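Local coordinates for ABC transporter, solute-binding protein (Staphylococcus aureus, PDB 6LKK) that binds glucose 6-phosphate in a cleft between two lobes, as an extracellular solute-binding protein that takes part in two-component signal transduction, at residues 7-11 with 12-16; 240-243 with 244-247. All coordinates share one frame; numbering follows the deposited sequence.

Interaction 1: residues 7-11 with 12-16; sequences SPYQS and NLIRP. With G6P (6-O-phosphono-alpha-D-glucopyranose), chain B.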
# COMPACT_ATOMS: atom_id res chain seq x y z
N SER A 7 -11.48 -0.01 -1.64
CA SER A 7 -10.14 -0.49 -1.34
C SER A 7 -9.22 -0.51 -2.55
O SER A 7 -9.60 -1.02 -3.61
CB SER A 7 -10.20 -1.90 -0.75
OG SER A 7 -8.89 -2.35 -0.43
N PRO A 8 -8.00 0.03 -2.44
CA PRO A 8 -7.00 -0.17 -3.50
C PRO A 8 -6.33 -1.54 -3.47
O PRO A 8 -5.55 -1.84 -4.39
CB PRO A 8 -5.98 0.94 -3.22
CG PRO A 8 -6.05 1.13 -1.75
CD PRO A 8 -7.50 0.94 -1.39
N TYR A 9 -6.60 -2.36 -2.46
CA TYR A 9 -6.02 -3.70 -2.43
C TYR A 9 -6.50 -4.52 -3.62
O TYR A 9 -7.58 -4.29 -4.16
CB TYR A 9 -6.40 -4.44 -1.15
CG TYR A 9 -5.74 -3.95 0.12
CD1 TYR A 9 -4.36 -3.95 0.24
CD2 TYR A 9 -6.49 -3.53 1.20
CE1 TYR A 9 -3.74 -3.51 1.40
CE2 TYR A 9 -5.89 -3.09 2.36
CZ TYR A 9 -4.52 -3.09 2.46
OH TYR A 9 -3.92 -2.65 3.62
N GLN A 10 -5.68 -5.49 -4.01
CA GLN A 10 -6.11 -6.47 -4.99
C GLN A 10 -7.07 -7.46 -4.35
O GLN A 10 -7.01 -7.74 -3.15
CB GLN A 10 -4.90 -7.21 -5.57
CG GLN A 10 -3.99 -6.31 -6.40
CD GLN A 10 -4.69 -5.75 -7.62
OE1 GLN A 10 -4.99 -6.47 -8.57
NE2 GLN A 10 -4.96 -4.45 -7.61
N SER A 11 -7.97 -8.00 -5.17
CA SER A 11 -9.02 -8.87 -4.66
C SER A 11 -8.45 -10.07 -3.90
O SER A 11 -9.00 -10.49 -2.88
CB SER A 11 -9.90 -9.35 -5.81
OG SER A 11 -11.02 -10.07 -5.33
N ASN A 12 -7.33 -10.63 -4.38
CA ASN A 12 -6.82 -11.86 -3.78
C ASN A 12 -6.44 -11.68 -2.32
O ASN A 12 -6.42 -12.67 -1.58
CB ASN A 12 -5.61 -12.37 -4.57
CG ASN A 12 -4.37 -11.53 -4.35
OD1 ASN A 12 -4.37 -10.33 -4.60
ND2 ASN A 12 -3.31 -12.17 -3.86
N LEU A 13 -6.15 -10.46 -1.89
CA LEU A 13 -5.74 -10.24 -0.50
C LEU A 13 -6.95 -10.11 0.43
O LEU A 13 -6.91 -10.61 1.56
CB LEU A 13 -4.86 -9.00 -0.39
CG LEU A 13 -4.38 -8.66 1.03
CD1 LEU A 13 -3.44 -9.73 1.56
CD2 LEU A 13 -3.72 -7.29 1.07
N ILE A 14 -8.01 -9.43 -0.02
CA ILE A 14 -9.10 -9.05 0.87
C ILE A 14 -10.40 -9.79 0.58
O ILE A 14 -11.23 -9.92 1.49
CB ILE A 14 -9.33 -7.53 0.85
CG1 ILE A 14 -9.66 -7.04 -0.57
CG2 ILE A 14 -8.11 -6.80 1.40
CD1 ILE A 14 -10.17 -5.61 -0.61
N ARG A 15 -10.62 -10.26 -0.64
CA ARG A 15 -11.88 -10.95 -0.93
C ARG A 15 -12.08 -12.17 -0.04
O ARG A 15 -13.20 -12.36 0.46
CB ARG A 15 -11.94 -11.34 -2.41
CG ARG A 15 -13.29 -11.86 -2.88
CD ARG A 15 -14.38 -10.80 -2.75
NE ARG A 15 -15.12 -10.93 -1.51
CZ ARG A 15 -16.19 -10.20 -1.20
NH1 ARG A 15 -16.64 -9.28 -2.04
NH2 ARG A 15 -16.81 -10.39 -0.04
N PRO A 16 -11.08 -13.02 0.22
CA PRO A 16 -11.32 -14.17 1.10
C PRO A 16 -11.72 -13.79 2.52
O PRO A 16 -12.72 -14.31 3.03
CB PRO A 16 -9.98 -14.93 1.06
CG PRO A 16 -9.38 -14.53 -0.24
CD PRO A 16 -9.75 -13.09 -0.42
C1 G6P B . 0.06 0.76 -1.49
C2 G6P B . -0.58 0.34 -0.14
C3 G6P B . -1.67 -0.66 -0.26
C4 G6P B . -2.47 -0.43 -1.47
C5 G6P B . -1.61 -0.71 -2.69
C6 G6P B . -2.35 -0.35 -3.94
O1 G6P B . 1.45 0.64 -1.42
O2 G6P B . 0.43 -0.18 0.74
O3 G6P B . -2.55 -0.54 0.94
O4 G6P B . -3.61 -1.32 -1.49
O5 G6P B . -0.34 0.04 -2.70
O6 G6P B . -2.70 1.01 -3.88
P G6P B . -2.34 2.03 -5.19
O1P G6P B . -2.94 3.39 -4.89
O2P G6P B . -2.95 1.45 -6.48
O3P G6P B . -0.87 2.15 -5.33

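Interaction 2: residues 240-243 with 244-247; sequences RSVQ and QRLV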
# COMPACT_ATOMS: atom_id res chain seq x y z
N ARG A 240 -7.09 -9.93 16.46
CA ARG A 240 -5.93 -10.80 16.49
C ARG A 240 -6.09 -11.99 15.55
O ARG A 240 -5.19 -12.30 14.76
CB ARG A 240 -5.67 -11.28 17.92
CG ARG A 240 -4.37 -12.09 18.07
CD ARG A 240 -4.33 -12.91 19.35
NE ARG A 240 -5.50 -13.78 19.47
CZ ARG A 240 -5.71 -14.87 18.75
NH1 ARG A 240 -4.84 -15.25 17.83
NH2 ARG A 240 -6.81 -15.58 18.94
N SER A 241 -7.23 -12.68 15.63
CA SER A 241 -7.37 -13.91 14.85
C SER A 241 -7.36 -13.63 13.36
O SER A 241 -6.77 -14.39 12.58
CB SER A 241 -8.65 -14.65 15.25
OG SER A 241 -9.81 -13.91 14.93
N VAL A 242 -7.98 -12.53 12.93
CA VAL A 242 -8.00 -12.20 11.51
C VAL A 242 -6.63 -11.73 11.05
O VAL A 242 -6.15 -12.13 9.98
CB VAL A 242 -9.10 -11.16 11.22
CG1 VAL A 242 -9.02 -10.66 9.79
CG2 VAL A 242 -10.47 -11.75 11.51
N GLN A 243 -5.97 -10.88 11.84
CA GLN A 243 -4.61 -10.47 11.51
C GLN A 243 -3.68 -11.67 11.43
O GLN A 243 -2.82 -11.74 10.54
CB GLN A 243 -4.11 -9.46 12.54
CG GLN A 243 -4.81 -8.10 12.48
CD GLN A 243 -4.11 -7.11 11.57
OE1 GLN A 243 -2.88 -7.00 11.58
NE2 GLN A 243 -4.89 -6.39 10.77
N GLN A 244 -3.84 -12.62 12.35
CA GLN A 244 -3.03 -13.83 12.33
C GLN A 244 -3.27 -14.63 11.06
O GLN A 244 -2.33 -15.21 10.49
CB GLN A 244 -3.34 -14.67 13.57
CG GLN A 244 -2.53 -15.95 13.71
CD GLN A 244 -1.08 -15.70 14.08
OE1 GLN A 244 -0.75 -14.74 14.76
NE2 GLN A 244 -0.20 -16.59 13.64
N ARG A 245 -4.52 -14.68 10.59
CA ARG A 245 -4.83 -15.38 9.35
C ARG A 245 -4.15 -14.72 8.16
O ARG A 245 -3.65 -15.40 7.26
CB ARG A 245 -6.34 -15.43 9.13
CG ARG A 245 -7.07 -16.53 9.90
CD ARG A 245 -8.56 -16.46 9.63
NE ARG A 245 -9.32 -16.15 10.84
CZ ARG A 245 -10.50 -15.54 10.85
NH1 ARG A 245 -11.08 -15.15 9.73
NH2 ARG A 245 -11.11 -15.31 12.01
N LEU A 246 -4.13 -13.38 8.13
CA LEU A 246 -3.48 -12.68 7.03
C LEU A 246 -1.98 -12.91 7.04
O LEU A 246 -1.36 -13.07 5.98
CB LEU A 246 -3.80 -11.18 7.11
CG LEU A 246 -5.25 -10.80 6.82
CD1 LEU A 246 -5.51 -9.34 7.17
CD2 LEU A 246 -5.59 -11.06 5.36
N VAL A 247 -1.37 -12.94 8.22
CA VAL A 247 0.05 -13.24 8.33
C VAL A 247 0.33 -14.65 7.83
O VAL A 247 1.23 -14.88 7.01
CB VAL A 247 0.53 -13.04 9.78
CG1 VAL A 247 1.94 -13.58 9.97
CG2 VAL A 247 0.48 -11.57 10.16
O HOH W 1 -2.06 -14.24 17.17

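Interaction 1: residues 7-11 with 12-16
Leu13 and Ile14 both pack against the Tyr9 ring from the first turn of the helix that follows. Leu13 CD2 lies 3.5 Å from Tyr9 CD1, while Ile14 CG2 approaches the other ortho carbon, Tyr9 CD2, at 3.7 Å. Ile14 also sends its other branch back along the chain: with CG1 between the backbone N and the carbonyl carbon (chi1 59°), CD1 comes to 3.5 Å from Ser7 OG. The polar contacts begin with that serine, whose OG accepts from Tyr9 N at 3.1 Å, an ST turn, and is also hydrogen-bonded to Met56. Gln10, the N-cap residue, gives its carbonyl to Leu13 N, which sits above the carbonyl plane at an N-H...O angle of 153°. The first regular helical bond follows, Arg15 N to Ser11 O at 2.8 Å and in the carbonyl plane. Sugar contacts come from the loop: Tyr9 CD1 is 3.2 Å from G6P O4, and Pro8 CB is 3.3 Å from G6P O6. Tyr9 OH is hydrogen-bonded to Asp216, which also binds G6P, and this probably helps hold the ring beside the glucose. The loop thus leads from strand 2-7 into helix 11-25, with Ile14 resting on strands 28-33 and 54-56 and Tyr9 on strand 92-105.

Interaction 2: residues 240-243 with 244-247
Arg245 turns its CG anti to the carbonyl carbon (chi1 -81°) and then bends at chi3 (-116°), which carries the guanidinium back along the helix to Val242 and Ser241. There Val242 CG2 lies over one face of the guanidinium, offset toward its rim and 3.7 Å from Arg245 NH2. The other end of the group, NH1, is hydrogen-bonded to Tyr236. Arg240 and Gln244 are joined through one water, which accepts from Arg240 NH1 at 3.0 Å, in the guanidinium plane, and donates to Gln244 OE1 at 2.8 Å. That same OE1 also accepts from Ser260 N, giving the glutamine amide oxygen two donors, while the bent side chain of Gln243 is hydrogen-bonded to Ser254 and to backbone atoms of Ile255, Phe95 and Leu237, which probably fixes the rotation of its amide. Beneath these side chains runs an unbroken series of four i to i+4 backbone bonds, from Gln244 N to Arg240 O at 2.8 Å through Val247 N to Gln243 O at 3.0 Å. This regular bonding, with Leu246 turned to Ile17 and Phe95 while Arg240 lies exposed, is that of an amphipathic alpha-helix on the outside of a solute-binding-protein lobe.

From the N terminus, strand 2-7 runs into interaction 1, where the loop carrying Pro8 and Tyr9 turns directly into helix 11-25; no residue separates its two segments, so it closes just this turn. Interaction 2 comes more than 220 residues later, within helix 240-250, and the two follow in series, neither nesting nor crossing. In space they are neighbours, with centres about 15 Å apart. Leu13 O and Leu246 CD2 pack together, and Leu246 also touches Ile17, so helix 240-250 lies against helix 11-25. Strand 92-105 is common to both, meeting Tyr9 as well as Gln243 and Leu246, and thereby joins the sugar-binding loop to the late helix.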